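Local coordinates for protein TETR family transcriptional repressor LFRR (Mycobacterium smegmatis, PDB 2V57) that represses transcription of the lfrRA efflux-pump operon by binding directly to its promoter region, and binds the drug proflavine in this crystal form, at residues Met24-Asp29 and Gly36-Ala41; Arg17-Ala22 and Ser47-Tyr52; Ser95-Gly100 and Met167-Ile172; Arg150-Leu155 and Thr178-Gly183; Arg65-Leu70 and Gly100-Phe105. All blocks are in the same frame, centred on the assembly; numbering follows the deposited sequence.

Contact 1: residues Met24-Asp29 and Gly36-Ala41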
# COMPACT_ATOMS: atom_id res chain seq x y z
N MET B 24 -4.39 -2.46 -17.24
CA MET B 24 -4.55 -3.26 -16.02
C MET B 24 -3.61 -4.48 -16.00
O MET B 24 -3.07 -4.85 -14.95
CB MET B 24 -6.00 -3.74 -15.87
CG MET B 24 -6.93 -2.71 -15.31
SD MET B 24 -8.57 -3.40 -15.07
CE MET B 24 -8.19 -4.78 -13.99
N LEU B 25 -3.41 -5.10 -17.17
CA LEU B 25 -2.52 -6.26 -17.24
C LEU B 25 -1.04 -5.86 -17.25
O LEU B 25 -0.21 -6.43 -16.53
CB LEU B 25 -2.85 -7.09 -18.49
CG LEU B 25 -1.96 -8.30 -18.77
CD1 LEU B 25 -2.16 -9.37 -17.70
CD2 LEU B 25 -2.27 -8.84 -20.17
N VAL B 26 -0.71 -4.87 -18.07
CA VAL B 26 0.69 -4.51 -18.29
C VAL B 26 1.30 -3.83 -17.06
O VAL B 26 2.40 -4.18 -16.63
CB VAL B 26 0.82 -3.59 -19.51
CG1 VAL B 26 2.24 -3.01 -19.60
CG2 VAL B 26 0.47 -4.39 -20.79
N LEU B 27 0.59 -2.88 -16.48
CA LEU B 27 1.15 -2.13 -15.36
C LEU B 27 1.25 -2.98 -14.10
O LEU B 27 2.05 -2.68 -13.22
CB LEU B 27 0.35 -0.85 -15.09
CG LEU B 27 0.39 0.17 -16.23
CD1 LEU B 27 -0.68 1.22 -16.01
CD2 LEU B 27 1.78 0.79 -16.32
N ALA B 28 0.44 -4.03 -14.00
CA ALA B 28 0.54 -4.93 -12.86
C ALA B 28 1.87 -5.70 -12.80
O ALA B 28 2.23 -6.22 -11.76
CB ALA B 28 -0.63 -5.89 -12.81
N ASP B 29 2.58 -5.78 -13.92
CA ASP B 29 3.81 -6.57 -13.95
C ASP B 29 4.98 -5.71 -14.40
O ASP B 29 6.14 -6.07 -14.22
CB ASP B 29 3.65 -7.78 -14.87
CG ASP B 29 2.60 -8.76 -14.37
OD1 ASP B 29 2.30 -8.76 -13.15
OD2 ASP B 29 2.06 -9.54 -15.19
N GLY B 36 3.08 3.88 -24.94
CA GLY B 36 3.18 3.19 -26.22
C GLY B 36 3.22 1.69 -26.08
O GLY B 36 2.74 0.94 -26.94
N ASP B 37 3.80 1.22 -24.99
CA ASP B 37 3.86 -0.20 -24.74
C ASP B 37 2.47 -0.70 -24.38
O ASP B 37 2.06 -1.79 -24.79
CB ASP B 37 4.85 -0.48 -23.61
CG ASP B 37 5.06 -1.95 -23.39
OD1 ASP B 37 4.21 -2.56 -22.71
OD2 ASP B 37 6.07 -2.48 -23.91
N ILE B 38 1.73 0.10 -23.62
CA ILE B 38 0.34 -0.23 -23.33
C ILE B 38 -0.50 -0.24 -24.61
O ILE B 38 -1.38 -1.09 -24.79
CB ILE B 38 -0.25 0.73 -22.29
CG1 ILE B 38 0.46 0.54 -20.95
CG2 ILE B 38 -1.75 0.52 -22.13
CD1 ILE B 38 0.06 1.55 -19.89
N ALA B 39 -0.21 0.71 -25.50
CA ALA B 39 -0.92 0.77 -26.78
C ALA B 39 -0.78 -0.55 -27.53
O ALA B 39 -1.75 -1.16 -27.99
CB ALA B 39 -0.38 1.91 -27.63
N ALA B 40 0.46 -0.99 -27.66
CA ALA B 40 0.75 -2.22 -28.37
C ALA B 40 -0.03 -3.40 -27.77
O ALA B 40 -0.58 -4.22 -28.50
CB ALA B 40 2.24 -2.48 -28.37
N ALA B 41 -0.06 -3.49 -26.44
CA ALA B 41 -0.77 -4.57 -25.75
C ALA B 41 -2.30 -4.48 -25.96
O ALA B 41 -3.01 -5.48 -25.82
CB ALA B 41 -0.44 -4.56 -24.28
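Asp-37 meets Val-26 at the outer margin of this contact. Its OD1 lies 3.7 Å from Val-26 CG1, and the two side chains cross at a slant. This is a van der Waals touch between an exposed carboxylate oxygen and a methyl group. Ile-38 comes next and does most of the work on its helix. Its CG1 turns toward the backbone N side (chi1 -66°), and the chain then extends to CD1. That methyl sits 3.9 Å from Leu-27 CG and almost as near both of its methyls, with the side chains roughly perpendicular. Ile-38 and Leu-27 are both buried. Ile-38 CG1 also reaches Val-26 CG1 at 4.2 Å. One turn after Asp-37, the CB of the exposed Ala-41 lies against the other branch, Val-26 CG2, at 3.6 Å. The two methyls of Val-26 thus serve different partners. No hydrogen bond joins the segments. Residues 36-41 belong to the helix-turn-helix DNA-binding motif, so the contact packs its first helix on the end of helix 11-27. Leu-63 of helix 56-77 touches Leu-27, and Leu-59 touches Ile-38. Ile-102 and Phe-105 of helix 102-106 also cover Leu-27.

Contact 2: residues Arg17-Ala22 and Ser47-Tyr52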
# COMPACT_ATOMS: atom_id res chain seq x y z
N ARG B 17 -12.06 0.64 -23.61
CA ARG B 17 -12.03 -0.55 -22.77
C ARG B 17 -10.80 -1.41 -23.05
O ARG B 17 -10.19 -1.94 -22.13
CB ARG B 17 -13.31 -1.37 -22.93
N ALA B 18 -10.43 -1.52 -24.32
CA ALA B 18 -9.21 -2.24 -24.70
C ALA B 18 -7.94 -1.64 -24.09
O ALA B 18 -7.08 -2.38 -23.59
CB ALA B 18 -9.09 -2.34 -26.23
N ILE B 19 -7.81 -0.32 -24.15
CA ILE B 19 -6.66 0.38 -23.58
C ILE B 19 -6.59 0.20 -22.06
O ILE B 19 -5.53 -0.14 -21.49
CB ILE B 19 -6.68 1.89 -23.94
CG1 ILE B 19 -6.59 2.07 -25.47
CG2 ILE B 19 -5.56 2.65 -23.22
CD1 ILE B 19 -7.03 3.47 -25.95
N LEU B 20 -7.73 0.38 -21.40
CA LEU B 20 -7.79 0.21 -19.95
C LEU B 20 -7.49 -1.23 -19.53
O LEU B 20 -6.79 -1.46 -18.55
CB LEU B 20 -9.16 0.64 -19.42
CG LEU B 20 -9.40 2.15 -19.46
CD1 LEU B 20 -10.83 2.45 -19.03
CD2 LEU B 20 -8.40 2.89 -18.59
N ASP B 21 -8.04 -2.19 -20.26
CA ASP B 21 -7.83 -3.59 -19.95
C ASP B 21 -6.36 -3.95 -20.16
O ASP B 21 -5.78 -4.70 -19.39
CB ASP B 21 -8.73 -4.49 -20.80
CG ASP B 21 -10.17 -4.54 -20.29
OD1 ASP B 21 -10.47 -3.95 -19.24
OD2 ASP B 21 -11.02 -5.17 -20.98
N ALA B 22 -5.75 -3.39 -21.21
CA ALA B 22 -4.33 -3.61 -21.44
C ALA B 22 -3.47 -2.96 -20.35
O ALA B 22 -2.45 -3.53 -19.93
CB ALA B 22 -3.91 -3.09 -22.82
N SER B 47 -0.42 6.61 -31.77
CA SER B 47 -1.18 7.76 -32.24
C SER B 47 -2.62 7.72 -31.73
O SER B 47 -3.17 8.72 -31.25
CB SER B 47 -1.15 7.77 -33.77
OG SER B 47 -1.80 8.91 -34.29
N THR B 48 -3.23 6.54 -31.83
CA THR B 48 -4.60 6.34 -31.37
C THR B 48 -4.72 6.50 -29.86
O THR B 48 -5.64 7.15 -29.37
CB THR B 48 -5.10 4.96 -31.79
OG1 THR B 48 -5.08 4.89 -33.22
CG2 THR B 48 -6.52 4.73 -31.30
N VAL B 49 -3.78 5.93 -29.11
CA VAL B 49 -3.87 6.01 -27.66
C VAL B 49 -3.85 7.47 -27.19
O VAL B 49 -4.52 7.84 -26.22
CB VAL B 49 -2.75 5.19 -26.96
CG1 VAL B 49 -2.80 5.40 -25.46
CG2 VAL B 49 -2.94 3.73 -27.25
N HIS B 50 -3.11 8.32 -27.89
CA HIS B 50 -3.01 9.72 -27.49
C HIS B 50 -4.29 10.52 -27.73
O HIS B 50 -4.51 11.56 -27.09
CB HIS B 50 -1.79 10.39 -28.13
CG HIS B 50 -0.50 9.97 -27.52
ND1 HIS B 50 0.57 9.52 -28.27
CD2 HIS B 50 -0.11 9.89 -26.23
CE1 HIS B 50 1.57 9.21 -27.46
NE2 HIS B 50 1.18 9.42 -26.22
N ARG B 51 -5.15 10.03 -28.62
CA ARG B 51 -6.47 10.64 -28.79
C ARG B 51 -7.41 10.27 -27.65
O ARG B 51 -8.48 10.87 -27.48
CB ARG B 51 -7.10 10.21 -30.12
CG ARG B 51 -6.43 10.81 -31.34
CD ARG B 51 -7.14 10.39 -32.63
NE ARG B 51 -7.26 8.94 -32.74
CZ ARG B 51 -7.49 8.30 -33.88
NH1 ARG B 51 -7.63 8.98 -35.01
NH2 ARG B 51 -7.58 6.97 -33.90
N TYR B 52 -7.03 9.25 -26.88
CA TYR B 52 -7.80 8.87 -25.69
C TYR B 52 -7.16 9.41 -24.41
O TYR B 52 -7.84 9.95 -23.53
CB TYR B 52 -7.95 7.35 -25.62
CG TYR B 52 -8.90 6.80 -26.66
CD1 TYR B 52 -10.12 6.23 -26.29
CD2 TYR B 52 -8.58 6.86 -28.01
CE1 TYR B 52 -10.98 5.72 -27.25
CE2 TYR B 52 -9.45 6.38 -28.96
CZ TYR B 52 -10.64 5.81 -28.59
OH TYR B 52 -11.49 5.32 -29.56
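Ile-19 CD1 lies over one face of the Tyr-52 ring. The methyl is 4.3 Å from the ring centroid and 26° off the ring normal, which makes this a CH-pi contact. It sits nearer the root of the ring than its middle: the distance to Tyr-52 CG is 3.9 Å, and Tyr-52 CB is almost as close. The same methyl meets Val-49 CG2 at 4.3 Å. One carbon atom therefore touches two side chains from successive turns of helix 46-52. Ile-19 reaches them because CG1 stands opposite its carbonyl carbon (chi1 -63°) and CD1 continues in an extended chain. Helix 46-52 is the second helix of the helix-turn-helix, the recognition helix in TetR-type repressors. Ile-19 thus packs that helix against helix 11-27 within the DNA-binding domain. No hydrogen bond crosses between the segments. In the next shell, Leu-59 of helix 56-77 and Tyr-53 also touch Ile-19. Val-49 is backed by Leu-35 and Ala-39 of the first helix of the motif, and by Val-44 of the turn. The Tyr-52 side chain also packs on Arg-12, Thr-15 and Arg-16, earlier on helix 11-27.

Contact 3: residues Ser95-Gly100 and Met167-Ile172. With SO4 (sulfate ion), chain H.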
# COMPACT_ATOMS: atom_id res chain seq x y z
N SER B 95 -14.54 -11.09 -3.91
CA SER B 95 -14.89 -10.12 -4.94
C SER B 95 -13.76 -9.11 -5.15
O SER B 95 -13.43 -8.78 -6.28
CB SER B 95 -16.22 -9.42 -4.62
OG SER B 95 -16.07 -8.34 -3.68
N GLN B 96 -13.16 -8.64 -4.05
CA GLN B 96 -12.04 -7.70 -4.14
C GLN B 96 -10.71 -8.37 -4.50
O GLN B 96 -9.90 -7.79 -5.22
CB GLN B 96 -11.90 -6.89 -2.84
CG GLN B 96 -13.19 -6.19 -2.46
CD GLN B 96 -13.65 -5.17 -3.49
OE1 GLN B 96 -12.94 -4.21 -3.79
NE2 GLN B 96 -14.85 -5.37 -4.03
N LEU B 97 -10.46 -9.57 -3.98
CA LEU B 97 -9.24 -10.27 -4.34
C LEU B 97 -9.18 -10.48 -5.86
O LEU B 97 -8.12 -10.39 -6.48
CB LEU B 97 -9.12 -11.61 -3.61
CG LEU B 97 -7.76 -12.31 -3.65
CD1 LEU B 97 -6.66 -11.49 -2.97
CD2 LEU B 97 -7.84 -13.73 -3.04
N ASP B 98 -10.35 -10.73 -6.46
CA ASP B 98 -10.41 -11.06 -7.87
C ASP B 98 -10.13 -9.86 -8.78
O ASP B 98 -10.02 -10.01 -10.00
CB ASP B 98 -11.76 -11.72 -8.21
CG ASP B 98 -11.89 -13.13 -7.64
OD1 ASP B 98 -10.87 -13.74 -7.24
OD2 ASP B 98 -13.03 -13.64 -7.58
N LEU B 99 -10.02 -8.67 -8.21
CA LEU B 99 -9.65 -7.49 -8.98
C LEU B 99 -8.20 -7.63 -9.45
O LEU B 99 -7.81 -7.04 -10.45
CB LEU B 99 -9.81 -6.20 -8.16
CG LEU B 99 -11.21 -5.81 -7.65
CD1 LEU B 99 -11.14 -4.68 -6.62
CD2 LEU B 99 -12.11 -5.42 -8.81
N GLY B 100 -7.39 -8.38 -8.70
CA GLY B 100 -6.01 -8.62 -9.09
C GLY B 100 -5.03 -7.57 -8.58
O GLY B 100 -5.41 -6.58 -7.96
N MET B 167 0.70 -18.07 -3.77
CA MET B 167 -0.27 -18.58 -2.80
C MET B 167 -1.61 -18.77 -3.51
O MET B 167 -2.04 -17.90 -4.26
CB MET B 167 -0.41 -17.65 -1.59
CG MET B 167 -1.10 -18.29 -0.40
SD MET B 167 -1.17 -17.25 1.09
CE MET B 167 0.58 -16.98 1.37
N PRO B 168 -2.25 -19.93 -3.30
CA PRO B 168 -3.53 -20.23 -3.93
C PRO B 168 -4.66 -19.34 -3.42
O PRO B 168 -4.72 -19.02 -2.23
CB PRO B 168 -3.79 -21.69 -3.51
CG PRO B 168 -2.45 -22.23 -3.13
CD PRO B 168 -1.72 -21.07 -2.53
N ARG B 169 -5.56 -18.97 -4.33
CA ARG B 169 -6.68 -18.08 -4.03
C ARG B 169 -7.41 -18.48 -2.75
O ARG B 169 -7.59 -17.66 -1.85
CB ARG B 169 -7.64 -18.04 -5.21
CG ARG B 169 -8.89 -17.17 -5.02
CD ARG B 169 -9.83 -17.38 -6.20
NE ARG B 169 -10.99 -16.48 -6.22
CZ ARG B 169 -12.22 -16.84 -5.87
NH1 ARG B 169 -12.46 -18.09 -5.47
NH2 ARG B 169 -13.21 -15.96 -5.91
N HIS B 170 -7.84 -19.74 -2.67
CA HIS B 170 -8.66 -20.18 -1.55
C HIS B 170 -7.97 -19.96 -0.21
O HIS B 170 -8.62 -19.61 0.78
CB HIS B 170 -9.07 -21.65 -1.69
CG HIS B 170 -10.03 -22.12 -0.64
ND1 HIS B 170 -9.61 -22.71 0.53
CD2 HIS B 170 -11.38 -22.08 -0.59
CE1 HIS B 170 -10.67 -23.01 1.27
NE2 HIS B 170 -11.76 -22.64 0.61
N GLN B 171 -6.66 -20.18 -0.19
CA GLN B 171 -5.83 -20.05 1.01
C GLN B 171 -5.65 -18.58 1.43
O GLN B 171 -5.64 -18.27 2.61
CB GLN B 171 -4.47 -20.69 0.76
CG GLN B 171 -3.73 -21.14 1.99
CD GLN B 171 -2.36 -21.70 1.64
OE1 GLN B 171 -1.99 -21.75 0.47
NE2 GLN B 171 -1.60 -22.11 2.65
N ILE B 172 -5.50 -17.69 0.45
CA ILE B 172 -5.44 -16.27 0.72
C ILE B 172 -6.76 -15.78 1.33
O ILE B 172 -6.77 -14.98 2.26
CB ILE B 172 -5.12 -15.47 -0.57
CG1 ILE B 172 -3.72 -15.84 -1.06
CG2 ILE B 172 -5.22 -13.96 -0.32
CD1 ILE B 172 -3.37 -15.28 -2.43
S SO4 H . -10.60 -21.19 -5.21
O1 SO4 H . -10.72 -19.98 -4.40
O2 SO4 H . -9.22 -21.68 -5.14
O3 SO4 H . -11.51 -22.20 -4.69
O4 SO4 H . -10.95 -20.88 -6.60
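Asp-98 and Arg-169 form a side-on salt bridge with one nitrogen for each carboxylate oxygen. Arg-169 NE donates to Asp-98 OD1 at 2.9 Å, and the bond is nearly straight, at 169°. Arg-169 NH2 donates to Asp-98 OD2, also at 2.9 Å, but that bond is more bent. Both oxygens use their syn lone pairs. The carboxylate and guanidinium planes are only 20° apart, and the paired bonds keep the two groups nearly coplanar. The arginine chain runs extended from CG to NE, with CG turned opposite the backbone N (chi1 179°), and so spans the distance to Asp-98. Its NH1 binds O1 of a sulfate at 2.8 Å. That ion probably came from the crystallisation liquor. The bridge joins the turn after helix 85-97 to the start of helix 169-182, in the helical regulatory core typical of TetR-type repressors. Asp-98 lies in a type I turn that ends at Gly-100, whose positive phi ends the helical path. Beneath the exposed bridge, Leu-97 CD2 packs on Ile-172 CG2 at 3.8 Å. These side chains cross near a right angle and are buried. Ala-163 of helix 147-164 also covers Ile-172. Pro-144 of the second subunit packs on Met-167 and Gln-171.

Contact 4: residues Arg150-Leu155 and Thr178-Gly183; sequences RVFWAL and TSLTSG
Leu-155 and Leu-180 make the main apolar contact. Their side chains slide past each other in opposite directions. Leu-155 CG lies opposite its carbonyl carbon (chi1 -71°), which carries CD1 over to Leu-180 CD2 at 3.6 Å. Leu-180 CG lies almost as close to the same methyl. Leu-180 CD1 is instead 4.2 Å from Phe-152 CD1. Leu-155 also straddles Ser-179, whose CB sits 3.9 Å from Leu-155 CD1. All four residues are buried. The polar bonds run in other directions. The Ser-179 hydroxyl bonds to the Ala-175 carbonyl and to Trp-147 NE1 of the second subunit. Ser-182 OG donates to Thr-178 O within its own segment, at 2.7 Å. The axes of residues 150-155 and 178-182 run nearly antiparallel, at 152°, and approach to 10.9 Å. Val-151 of the second subunit packs on Ser-179 and its Ile-184 on Leu-180, consistent with the four-helix dimer interface usual in TetR-type repressors. Within the chain, Val-93 of helix 85-97 and Ile-129 and Leu-133 of helix 128-134 touch Phe-152.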
# COMPACT_ATOMS: atom_id res chain seq x y z
N ARG B 150 -9.06 0.94 6.53
CA ARG B 150 -7.63 0.85 6.20
C ARG B 150 -7.01 -0.51 6.43
O ARG B 150 -6.17 -0.94 5.64
CB ARG B 150 -6.85 1.89 6.98
CG ARG B 150 -6.96 3.24 6.34
CD ARG B 150 -6.94 4.34 7.35
NE ARG B 150 -6.92 5.61 6.65
CZ ARG B 150 -7.09 6.78 7.22
NH1 ARG B 150 -7.32 6.84 8.53
NH2 ARG B 150 -7.05 7.88 6.48
N VAL B 151 -7.41 -1.19 7.50
CA VAL B 151 -6.93 -2.53 7.74
C VAL B 151 -7.47 -3.48 6.67
O VAL B 151 -6.74 -4.31 6.17
CB VAL B 151 -7.29 -3.01 9.17
CG1 VAL B 151 -6.99 -4.51 9.33
CG2 VAL B 151 -6.50 -2.19 10.21
N PHE B 152 -8.74 -3.35 6.31
CA PHE B 152 -9.30 -4.21 5.29
C PHE B 152 -8.48 -4.12 4.02
O PHE B 152 -8.05 -5.13 3.46
CB PHE B 152 -10.75 -3.86 4.96
CG PHE B 152 -11.32 -4.75 3.89
CD1 PHE B 152 -11.92 -5.97 4.21
CD2 PHE B 152 -11.20 -4.39 2.54
CE1 PHE B 152 -12.42 -6.79 3.21
CE2 PHE B 152 -11.70 -5.22 1.55
CZ PHE B 152 -12.32 -6.41 1.88
N TRP B 153 -8.21 -2.90 3.57
CA TRP B 153 -7.49 -2.72 2.32
C TRP B 153 -6.02 -3.10 2.45
O TRP B 153 -5.42 -3.58 1.49
CB TRP B 153 -7.68 -1.29 1.80
CG TRP B 153 -8.95 -1.23 1.04
CD1 TRP B 153 -10.07 -0.54 1.37
CD2 TRP B 153 -9.27 -1.99 -0.14
NE1 TRP B 153 -11.05 -0.79 0.45
CE2 TRP B 153 -10.59 -1.66 -0.49
CE3 TRP B 153 -8.56 -2.88 -0.94
CZ2 TRP B 153 -11.23 -2.21 -1.62
CZ3 TRP B 153 -9.18 -3.43 -2.06
CH2 TRP B 153 -10.51 -3.08 -2.39
N ALA B 154 -5.43 -2.91 3.63
CA ALA B 154 -4.04 -3.33 3.80
C ALA B 154 -3.93 -4.86 3.71
O ALA B 154 -3.00 -5.39 3.10
CB ALA B 154 -3.45 -2.79 5.10
N LEU B 155 -4.89 -5.55 4.32
CA LEU B 155 -4.90 -6.99 4.28
C LEU B 155 -5.17 -7.47 2.85
O LEU B 155 -4.60 -8.46 2.43
CB LEU B 155 -5.92 -7.59 5.25
CG LEU B 155 -5.66 -7.51 6.76
CD1 LEU B 155 -6.86 -8.05 7.55
CD2 LEU B 155 -4.42 -8.29 7.11
N THR B 178 -9.33 -15.02 8.49
CA THR B 178 -8.82 -15.30 9.84
C THR B 178 -8.16 -14.06 10.46
O THR B 178 -8.37 -13.76 11.63
CB THR B 178 -7.89 -16.52 9.86
OG1 THR B 178 -8.57 -17.64 9.28
CG2 THR B 178 -7.47 -16.88 11.27
N SER B 179 -7.38 -13.34 9.67
CA SER B 179 -6.76 -12.10 10.13
C SER B 179 -7.79 -11.03 10.54
O SER B 179 -7.60 -10.34 11.54
CB SER B 179 -5.83 -11.54 9.05
OG SER B 179 -4.75 -12.42 8.83
N LEU B 180 -8.87 -10.89 9.76
CA LEU B 180 -9.90 -9.93 10.09
C LEU B 180 -10.58 -10.26 11.43
O LEU B 180 -10.85 -9.37 12.25
CB LEU B 180 -10.97 -9.87 8.98
CG LEU B 180 -10.54 -9.17 7.68
CD1 LEU B 180 -11.47 -9.52 6.50
CD2 LEU B 180 -10.44 -7.64 7.87
N THR B 181 -10.83 -11.55 11.65
CA THR B 181 -11.69 -11.97 12.76
C THR B 181 -10.93 -12.46 14.00
O THR B 181 -11.56 -12.76 15.02
CB THR B 181 -12.65 -13.09 12.30
OG1 THR B 181 -11.90 -14.26 11.96
CG2 THR B 181 -13.46 -12.66 11.08
N SER B 182 -9.61 -12.58 13.91
CA SER B 182 -8.86 -13.11 15.07
C SER B 182 -7.41 -12.67 15.20
O SER B 182 -6.78 -12.97 16.21
CB SER B 182 -8.91 -14.63 15.10
OG SER B 182 -8.31 -15.17 13.94
N GLY B 183 -6.87 -11.98 14.21
CA GLY B 183 -5.49 -11.51 14.30
C GLY B 183 -4.50 -12.65 14.15
O GLY B 183 -4.86 -13.70 13.63

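Contact 5: residues Arg65-Leu70 and Gly100-Phe105; sequences RHVHDL and GPIVLF. With SO4 (sulfate ion), chain G.
Val-67 forms the tight part of this contact by dividing its two methyls between the adjacent residues Ile-102 and Val-103. Val-67 CG2 meets Ile-102 CG2 at 3.8 Å, and Val-67 CG1 meets Val-103 CG2 at 4.0 Å. In both pairs the side chains meet at a slant. Ile-102 holds CG1 opposite its backbone N (chi1 -164°), which places CG2 in the crowded position between N and carbonyl carbon, facing Val-67. All three residues are buried, and no hydrogen bond joins the segments. Arg-65, by contrast, is partly exposed, takes no part in this packing and binds a sulfate. Arg-65 NH1 bonds to sulfate O1 at 2.9 Å, and NE adds a weak bond to the same oxygen. Tyr-53 and Arg-16 also bind this ion, which probably came from the crystallisation liquor. Met-24 and Leu-27 of helix 11-27 touch Ile-102, and Tyr-160 touches Val-103. In the TetR fold, helix 56-77 is the long helix leading from the DNA-binding domain, and here it packs on a short helix of the regulatory core.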
# COMPACT_ATOMS: atom_id res chain seq x y z
N ARG B 65 -9.68 5.40 -11.70
CA ARG B 65 -11.13 5.49 -11.76
C ARG B 65 -11.79 4.14 -12.14
O ARG B 65 -12.69 3.65 -11.45
CB ARG B 65 -11.59 6.62 -12.71
CG ARG B 65 -11.34 8.06 -12.19
CD ARG B 65 -12.11 9.07 -13.05
NE ARG B 65 -11.63 9.16 -14.44
CZ ARG B 65 -10.57 9.87 -14.82
NH1 ARG B 65 -10.22 9.94 -16.10
NH2 ARG B 65 -9.84 10.54 -13.92
N HIS B 66 -11.32 3.52 -13.22
CA HIS B 66 -11.91 2.28 -13.70
C HIS B 66 -11.84 1.16 -12.65
O HIS B 66 -12.85 0.48 -12.41
CB HIS B 66 -11.24 1.84 -15.02
CG HIS B 66 -11.80 0.56 -15.59
ND1 HIS B 66 -13.10 0.43 -16.02
CD2 HIS B 66 -11.22 -0.64 -15.81
CE1 HIS B 66 -13.30 -0.80 -16.47
NE2 HIS B 66 -12.17 -1.47 -16.36
N VAL B 67 -10.68 0.98 -12.02
CA VAL B 67 -10.53 0.00 -10.96
C VAL B 67 -11.43 0.27 -9.75
O VAL B 67 -12.02 -0.66 -9.21
CB VAL B 67 -9.06 -0.18 -10.51
CG1 VAL B 67 -8.97 -1.16 -9.34
CG2 VAL B 67 -8.22 -0.69 -11.69
N HIS B 68 -11.51 1.53 -9.31
CA HIS B 68 -12.46 1.88 -8.24
C HIS B 68 -13.90 1.53 -8.65
O HIS B 68 -14.67 1.01 -7.83
CB HIS B 68 -12.36 3.36 -7.87
CG HIS B 68 -13.30 3.77 -6.79
ND1 HIS B 68 -13.17 3.34 -5.48
CD2 HIS B 68 -14.41 4.56 -6.81
CE1 HIS B 68 -14.14 3.85 -4.75
NE2 HIS B 68 -14.90 4.60 -5.53
N ASP B 69 -14.24 1.78 -9.91
CA ASP B 69 -15.55 1.38 -10.46
C ASP B 69 -15.77 -0.14 -10.35
O ASP B 69 -16.85 -0.60 -9.96
CB ASP B 69 -15.68 1.74 -11.94
CG ASP B 69 -15.82 3.22 -12.21
OD1 ASP B 69 -16.18 4.00 -11.29
OD2 ASP B 69 -15.57 3.60 -13.37
N LEU B 70 -14.76 -0.90 -10.74
CA LEU B 70 -14.84 -2.37 -10.69
C LEU B 70 -15.01 -2.84 -9.27
O LEU B 70 -15.75 -3.80 -9.00
CB LEU B 70 -13.60 -2.99 -11.28
CG LEU B 70 -13.40 -2.77 -12.78
CD1 LEU B 70 -12.00 -3.21 -13.19
CD2 LEU B 70 -14.46 -3.52 -13.53
N GLY B 100 -7.39 -8.38 -8.70
CA GLY B 100 -6.01 -8.62 -9.09
C GLY B 100 -5.03 -7.57 -8.58
O GLY B 100 -5.41 -6.58 -7.96
N PRO B 101 -3.74 -7.80 -8.85
CA PRO B 101 -2.66 -6.96 -8.32
C PRO B 101 -2.62 -5.53 -8.88
O PRO B 101 -1.81 -4.77 -8.38
CB PRO B 101 -1.39 -7.73 -8.72
CG PRO B 101 -1.82 -8.55 -9.90
CD PRO B 101 -3.21 -8.98 -9.55
N ILE B 102 -3.45 -5.17 -9.85
CA ILE B 102 -3.45 -3.77 -10.30
C ILE B 102 -3.88 -2.85 -9.15
O ILE B 102 -3.54 -1.66 -9.10
CB ILE B 102 -4.33 -3.53 -11.56
CG1 ILE B 102 -3.99 -2.18 -12.21
CG2 ILE B 102 -5.82 -3.64 -11.23
CD1 ILE B 102 -2.57 -2.13 -12.80
N VAL B 103 -4.62 -3.40 -8.20
CA VAL B 103 -5.02 -2.62 -7.03
C VAL B 103 -3.82 -2.08 -6.25
O VAL B 103 -3.90 -1.00 -5.68
CB VAL B 103 -5.99 -3.42 -6.11
CG1 VAL B 103 -6.35 -2.60 -4.86
CG2 VAL B 103 -7.24 -3.83 -6.90
N LEU B 104 -2.70 -2.81 -6.25
CA LEU B 104 -1.48 -2.32 -5.62
C LEU B 104 -0.94 -1.10 -6.35
O LEU B 104 -0.30 -0.22 -5.76
CB LEU B 104 -0.39 -3.40 -5.64
CG LEU B 104 -0.66 -4.68 -4.84
CD1 LEU B 104 0.28 -5.78 -5.31
CD2 LEU B 104 -0.49 -4.42 -3.34
N PHE B 105 -1.18 -1.07 -7.65
CA PHE B 105 -0.69 0.06 -8.45
C PHE B 105 -1.56 1.29 -8.18
O PHE B 105 -1.03 2.39 -8.01
CB PHE B 105 -0.65 -0.32 -9.94
CG PHE B 105 -0.03 0.74 -10.85
CD1 PHE B 105 1.30 0.69 -11.20
CD2 PHE B 105 -0.82 1.74 -11.40
CE1 PHE B 105 1.86 1.64 -12.05
CE2 PHE B 105 -0.27 2.69 -12.25
CZ PHE B 105 1.08 2.64 -12.58
S SO4 G . -11.75 7.93 -19.01
O1 SO4 G . -11.79 7.99 -17.57
O2 SO4 G . -11.40 6.60 -19.48
O3 SO4 G . -13.04 8.30 -19.60
O4 SO4 G . -10.72 8.88 -19.45

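Overall arrangement
From the N terminus, helix 11-27 enters contacts 1 and 2. Contact 2 closes the longer loop, and contact 1 lies within it along the chain. Together they bind both helices of the DNA-binding motif to helix 11-27, and their side chains touch. Helix 56-77 then leads to contact 5, which closes on helix 102-106. Contact 3 opens inside that span and closes far later, so the two cross and share Gly-100. Contact 4 opens and closes around the second segment of contact 3, so these also cross. Met-24 of contact 1 touches Ile-102 of contact 5, joining the DNA-binding end to the core. Contact 4 lies across the chain's centre from contacts 1 and 2, at the second subunit.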